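Local coordinates for protein 3-carboxy-cis,cis-muconate cycloisomerase (Pseudomonas putida, PDB 1RE5) that belongs to the fumarase/aspartase-type lyase superfamily, whose largely helical subunits assemble as tetramers, at residues D[297-311]-D[322-334]. Residues are numbered along the deposited sequence; the frame is centred on the assembly and turned at random.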
loop_
_atom_site.group_PDB
_atom_site.type_symbol
_atom_site.label_atom_id
_atom_site.label_comp_id
_atom_site.label_asym_id
_atom_site.label_seq_id
_atom_site.Cartn_x
_atom_site.Cartn_y
_atom_site.Cartn_z
ATOM N N ARG D 297 4.938 7.244 -5.230
ATOM C CA ARG D 297 4.281 7.720 -4.015
ATOM C C ARG D 297 2.777 7.552 -3.956
ATOM O O ARG D 297 2.229 7.191 -2.921
ATOM C CB ARG D 297 4.576 9.206 -3.812
ATOM C CG ARG D 297 6.023 9.529 -3.556
ATOM C CD ARG D 297 6.191 9.899 -2.130
ATOM N NE ARG D 297 5.729 11.252 -1.866
ATOM C CZ ARG D 297 4.969 11.587 -0.826
ATOM N NH1 ARG D 297 4.563 10.654 0.046
ATOM N NH2 ARG D 297 4.661 12.867 -0.633
ATOM N N VAL D 298 2.109 7.840 -5.063
ATOM C CA VAL D 298 0.657 7.800 -5.111
ATOM C C VAL D 298 -0.021 6.488 -4.739
ATOM O O VAL D 298 -1.001 6.509 -3.998
ATOM C CB VAL D 298 0.154 8.286 -6.508
ATOM C CG1 VAL D 298 -1.356 8.127 -6.631
ATOM C CG2 VAL D 298 0.540 9.750 -6.712
ATOM N N PRO D 299 0.488 5.330 -5.218
ATOM C CA PRO D 299 -0.187 4.066 -4.854
ATOM C C PRO D 299 -0.441 3.907 -3.344
ATOM O O PRO D 299 -1.511 3.469 -2.917
ATOM C CB PRO D 299 0.742 2.985 -5.417
ATOM C CG PRO D 299 1.428 3.673 -6.568
ATOM C CD PRO D 299 1.700 5.075 -6.025
ATOM N N GLY D 300 0.540 4.269 -2.533
ATOM C CA GLY D 300 0.363 4.167 -1.097
ATOM C C GLY D 300 -0.695 5.131 -0.576
ATOM O O GLY D 300 -1.508 4.768 0.287
ATOM N N LEU D 301 -0.695 6.358 -1.088
ATOM C CA LEU D 301 -1.675 7.341 -0.648
ATOM C C LEU D 301 -3.075 6.912 -1.057
ATOM O O LEU D 301 -4.045 7.131 -0.332
ATOM C CB LEU D 301 -1.350 8.720 -1.221
ATOM C CG LEU D 301 -0.020 9.226 -0.677
ATOM C CD1 LEU D 301 0.378 10.507 -1.373
ATOM C CD2 LEU D 301 -0.156 9.410 0.837
ATOM N N LEU D 302 -3.174 6.281 -2.215
ATOM C CA LEU D 302 -4.454 5.801 -2.701
ATOM C C LEU D 302 -5.016 4.674 -1.846
ATOM O O LEU D 302 -6.224 4.632 -1.559
ATOM C CB LEU D 302 -4.301 5.269 -4.104
ATOM C CG LEU D 302 -5.124 6.073 -5.065
ATOM C CD1 LEU D 302 -4.526 7.464 -5.151
ATOM C CD2 LEU D 302 -5.136 5.369 -6.412
ATOM N N SER D 303 -4.143 3.740 -1.467
ATOM C CA SER D 303 -4.603 2.612 -0.680
ATOM C C SER D 303 -5.100 3.106 0.658
ATOM O O SER D 303 -5.981 2.485 1.250
ATOM C CB SER D 303 -3.503 1.562 -0.523
ATOM O OG SER D 303 -2.389 2.084 0.161
ATOM N N THR D 304 -4.576 4.241 1.120
ATOM C CA THR D 304 -5.043 4.784 2.395
ATOM C C THR D 304 -6.523 5.144 2.284
ATOM O O THR D 304 -7.321 4.822 3.165
ATOM C CB THR D 304 -4.262 6.041 2.833
ATOM O OG1 THR D 304 -2.913 5.682 3.169
ATOM C CG2 THR D 304 -4.919 6.668 4.061
ATOM N N LEU D 305 -6.896 5.808 1.199
ATOM C CA LEU D 305 -8.286 6.167 1.024
ATOM C C LEU D 305 -9.129 4.901 0.914
ATOM O O LEU D 305 -10.240 4.837 1.451
ATOM C CB LEU D 305 -8.441 7.051 -0.200
ATOM C CG LEU D 305 -7.773 8.421 -0.021
ATOM C CD1 LEU D 305 -7.950 9.253 -1.268
ATOM C CD2 LEU D 305 -8.382 9.141 1.172
ATOM N N PHE D 306 -8.623 3.874 0.241
ATOM C CA PHE D 306 -9.401 2.638 0.159
ATOM C C PHE D 306 -9.547 2.058 1.566
ATOM O O PHE D 306 -10.635 1.686 1.996
ATOM C CB PHE D 306 -8.719 1.604 -0.743
ATOM C CG PHE D 306 -9.050 1.759 -2.203
ATOM C CD1 PHE D 306 -8.159 2.375 -3.069
ATOM C CD2 PHE D 306 -10.272 1.306 -2.704
ATOM C CE1 PHE D 306 -8.477 2.540 -4.415
ATOM C CE2 PHE D 306 -10.604 1.467 -4.046
ATOM C CZ PHE D 306 -9.701 2.085 -4.908
ATOM N N ALA D 307 -8.436 1.999 2.289
ATOM C CA ALA D 307 -8.435 1.456 3.640
ATOM C C ALA D 307 -9.389 2.172 4.615
ATOM O O ALA D 307 -9.839 1.568 5.595
ATOM C CB ALA D 307 -7.031 1.479 4.193
ATOM N N ALA D 308 -9.700 3.442 4.353
ATOM C CA ALA D 308 -10.565 4.202 5.246
ATOM C C ALA D 308 -12.040 4.175 4.865
ATOM O O ALA D 308 -12.831 4.935 5.417
ATOM C CB ALA D 308 -10.076 5.642 5.330
ATOM N N MET D 309 -12.422 3.300 3.942
ATOM C CA MET D 309 -13.819 3.227 3.524
ATOM C C MET D 309 -14.832 2.600 4.489
ATOM O O MET D 309 -15.987 3.042 4.553
ATOM C CB MET D 309 -13.928 2.514 2.185
ATOM C CG MET D 309 -13.578 3.389 1.010
ATOM S SD MET D 309 -13.961 2.581 -0.547
ATOM C CE MET D 309 -15.717 2.859 -0.689
ATOM N N PRO D 310 -14.435 1.564 5.252
ATOM C CA PRO D 310 -15.428 0.978 6.163
ATOM C C PRO D 310 -15.709 1.834 7.404
ATOM O O PRO D 310 -15.525 1.390 8.540
ATOM C CB PRO D 310 -14.814 -0.377 6.494
ATOM C CG PRO D 310 -13.353 -0.050 6.534
ATOM C CD PRO D 310 -13.158 0.831 5.313
ATOM N N GLN D 311 -16.171 3.061 7.173
ATOM C CA GLN D 311 -16.463 4.004 8.252
ATOM C C GLN D 311 -17.771 3.641 8.950
ATOM O O GLN D 311 -18.816 3.501 8.309
ATOM C CB GLN D 311 -16.508 5.428 7.694
ATOM C CG GLN D 311 -15.309 5.749 6.810
ATOM C CD GLN D 311 -15.097 7.237 6.589
ATOM O OE1 GLN D 311 -16.035 8.031 6.683
ATOM N NE2 GLN D 311 -13.861 7.620 6.273
ATOM N N ALA D 322 -8.245 10.193 8.608
ATOM C CA ALA D 322 -7.193 9.764 7.686
ATOM C C ALA D 322 -7.319 10.346 6.267
ATOM O O ALA D 322 -6.334 10.421 5.538
ATOM C CB ALA D 322 -7.168 8.246 7.610
ATOM N N GLU D 323 -8.520 10.746 5.859
ATOM C CA GLU D 323 -8.703 11.300 4.518
ATOM C C GLU D 323 -8.196 12.729 4.400
ATOM O O GLU D 323 -7.625 13.109 3.389
ATOM C CB GLU D 323 -10.182 11.331 4.123
ATOM C CG GLU D 323 -10.998 10.094 4.437
ATOM C CD GLU D 323 -12.465 10.275 4.061
ATOM O OE1 GLU D 323 -12.873 11.426 3.793
ATOM O OE2 GLU D 323 -13.217 9.276 4.045
ATOM N N TRP D 324 -8.415 13.520 5.443
ATOM C CA TRP D 324 -8.074 14.943 5.438
ATOM C C TRP D 324 -6.828 15.432 4.700
ATOM O O TRP D 324 -6.921 16.302 3.828
ATOM C CB TRP D 324 -8.083 15.483 6.875
ATOM C CG TRP D 324 -9.421 15.297 7.557
ATOM C CD1 TRP D 324 -10.570 14.779 7.006
ATOM C CD2 TRP D 324 -9.725 15.557 8.935
ATOM N NE1 TRP D 324 -11.561 14.696 7.961
ATOM C CE2 TRP D 324 -11.068 15.166 9.151
ATOM C CE3 TRP D 324 -8.993 16.081 10.009
ATOM C CZ2 TRP D 324 -11.688 15.283 10.395
ATOM C CZ3 TRP D 324 -9.617 16.197 11.251
ATOM C CH2 TRP D 324 -10.948 15.801 11.429
ATOM N N GLU D 325 -5.667 14.893 5.027
ATOM C CA GLU D 325 -4.454 15.344 4.364
ATOM C C GLU D 325 -4.079 14.471 3.180
ATOM O O GLU D 325 -3.373 14.911 2.285
ATOM C CB GLU D 325 -3.303 15.383 5.367
ATOM C CG GLU D 325 -3.591 16.274 6.570
ATOM C CD GLU D 325 -3.725 17.745 6.193
ATOM O OE1 GLU D 325 -4.479 18.067 5.240
ATOM O OE2 GLU D 325 -3.074 18.585 6.858
ATOM N N THR D 326 -4.567 13.238 3.164
ATOM C CA THR D 326 -4.245 12.310 2.094
ATOM C C THR D 326 -4.734 12.706 0.709
ATOM O O THR D 326 -3.971 12.663 -0.253
ATOM C CB THR D 326 -4.778 10.901 2.425
ATOM O OG1 THR D 326 -4.269 10.505 3.706
ATOM C CG2 THR D 326 -4.339 9.885 1.372
ATOM N N LEU D 327 -6.001 13.078 0.593
ATOM C CA LEU D 327 -6.548 13.448 -0.712
ATOM C C LEU D 327 -5.813 14.665 -1.270
ATOM O O LEU D 327 -5.487 14.716 -2.466
ATOM C CB LEU D 327 -8.046 13.736 -0.612
ATOM C CG LEU D 327 -8.942 13.111 -1.683
ATOM C CD1 LEU D 327 -10.369 13.595 -1.484
ATOM C CD2 LEU D 327 -8.467 13.485 -3.063
ATOM N N PRO D 328 -5.540 15.668 -0.420
ATOM C CA PRO D 328 -4.829 16.819 -0.978
ATOM C C PRO D 328 -3.437 16.420 -1.474
ATOM O O PRO D 328 -3.006 16.841 -2.546
ATOM C CB PRO D 328 -4.794 17.800 0.190
ATOM C CG PRO D 328 -6.075 17.490 0.905
ATOM C CD PRO D 328 -6.064 15.979 0.920
ATOM N N ASP D 329 -2.734 15.599 -0.711
ATOM C CA ASP D 329 -1.407 15.185 -1.146
ATOM C C ASP D 329 -1.448 14.562 -2.530
ATOM O O ASP D 329 -0.593 14.843 -3.368
ATOM C CB ASP D 329 -0.791 14.182 -0.167
ATOM C CG ASP D 329 -0.114 14.858 1.001
ATOM O OD1 ASP D 329 0.516 14.137 1.817
ATOM O OD2 ASP D 329 -0.216 16.110 1.101
ATOM N N ILE D 330 -2.436 13.703 -2.763
ATOM C CA ILE D 330 -2.563 13.043 -4.054
ATOM C C ILE D 330 -2.718 14.079 -5.166
ATOM O O ILE D 330 -2.010 14.031 -6.165
ATOM C CB ILE D 330 -3.762 12.079 -4.063
ATOM C CG1 ILE D 330 -3.532 10.954 -3.056
ATOM C CG2 ILE D 330 -3.947 11.500 -5.455
ATOM C CD1 ILE D 330 -4.717 10.051 -2.846
ATOM N N CYS D 331 -3.637 15.022 -4.975
ATOM C CA CYS D 331 -3.876 16.074 -5.955
ATOM C C CYS D 331 -2.619 16.883 -6.254
ATOM O O CYS D 331 -2.321 17.188 -7.418
ATOM C CB CYS D 331 -4.975 17.006 -5.454
ATOM S SG CYS D 331 -6.611 16.256 -5.511
ATOM N N CYS D 332 -1.877 17.239 -5.212
ATOM C CA CYS D 332 -0.669 18.026 -5.413
ATOM C C CYS D 332 0.400 17.239 -6.153
ATOM O O CYS D 332 1.035 17.750 -7.075
ATOM C CB CYS D 332 -0.138 18.524 -4.069
ATOM S SG CYS D 332 -1.282 19.667 -3.288
ATOM N N LEU D 333 0.588 15.988 -5.747
ATOM C CA LEU D 333 1.574 15.104 -6.364
ATOM C C LEU D 333 1.323 14.975 -7.861
ATOM O O LEU D 333 2.248 15.071 -8.675
ATOM C CB LEU D 333 1.506 13.723 -5.708
ATOM C CG LEU D 333 2.702 13.179 -4.906
ATOM C CD1 LEU D 333 3.717 14.274 -4.597
ATOM C CD2 LEU D 333 2.172 12.549 -3.622
ATOM N N VAL D 334 0.066 14.755 -8.218
ATOM C CA VAL D 334 -0.300 14.613 -9.608
ATOM C C VAL D 334 -0.158 15.939 -10.367
ATOM O O VAL D 334 0.299 15.952 -11.518
ATOM C CB VAL D 334 -1.738 14.077 -9.723
ATOM C CG1 VAL D 334 -2.168 14.024 -11.174
ATOM C CG2 VAL D 334 -1.812 12.680 -9.105
#
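Leu-305 and Leu-301 are the two knobs on which helix 297-307 meets helix 322-334. Leu-305 drops among Glu-323, Thr-326, Leu-327 and Ile-330, and its branches divide the work: CD1 lies 3.7 Å from Ile-330 CD1 and also meets Leu-327 CG, while CD2 rests on CA and CB of Glu-323. A forked leucine suits this hole because each methyl touches a different wall. One turn earlier Leu-301 fills the hole formed by Thr-326, Asp-329, Ile-330 and Leu-333. Its CB packs against Ile-330 CG1, and its CD1 lies 3.5 Å from Leu-333 CD2, the two side chains crossing at about a right angle. The same methyl touches Asp-329 through CB; that residue is partly exposed, which suits a charged group at the margin. Ile-330, straight at chi2 (172°), extends CD1 between Leu-305 and Leu-302.

Thr-326 fits a close approach: its methyl faces the Leu-305 CG, while its OG1 donates to Ala-322 O (2.8 Å), nearly in line with the C=O, so the buried hydroxyl is satisfied within its own helix. Toward one end, Leu-333 CD2 lies 3.7 Å above the guanidinium plane of Arg-297, near its rim. At the other, Gln-311 NE2 donates to Ala-308 O at 3.0 Å and makes a weak, bent bond to Glu-323 OE2 (2.8 Å); the other oxygen, OE1, forms a salt bridge with Arg-230, the stronger partner.

The segment axes approach to 9.5 Å, with 147° between their N-to-C directions, a roughly antiparallel pair joined through a short connection. Leu-301 also packs on Leu-301 of a second subunit, and Leu-302 on Phe-306 of a third, as expected for the long central helices that bundle together in tetramers of this lyase superfamily.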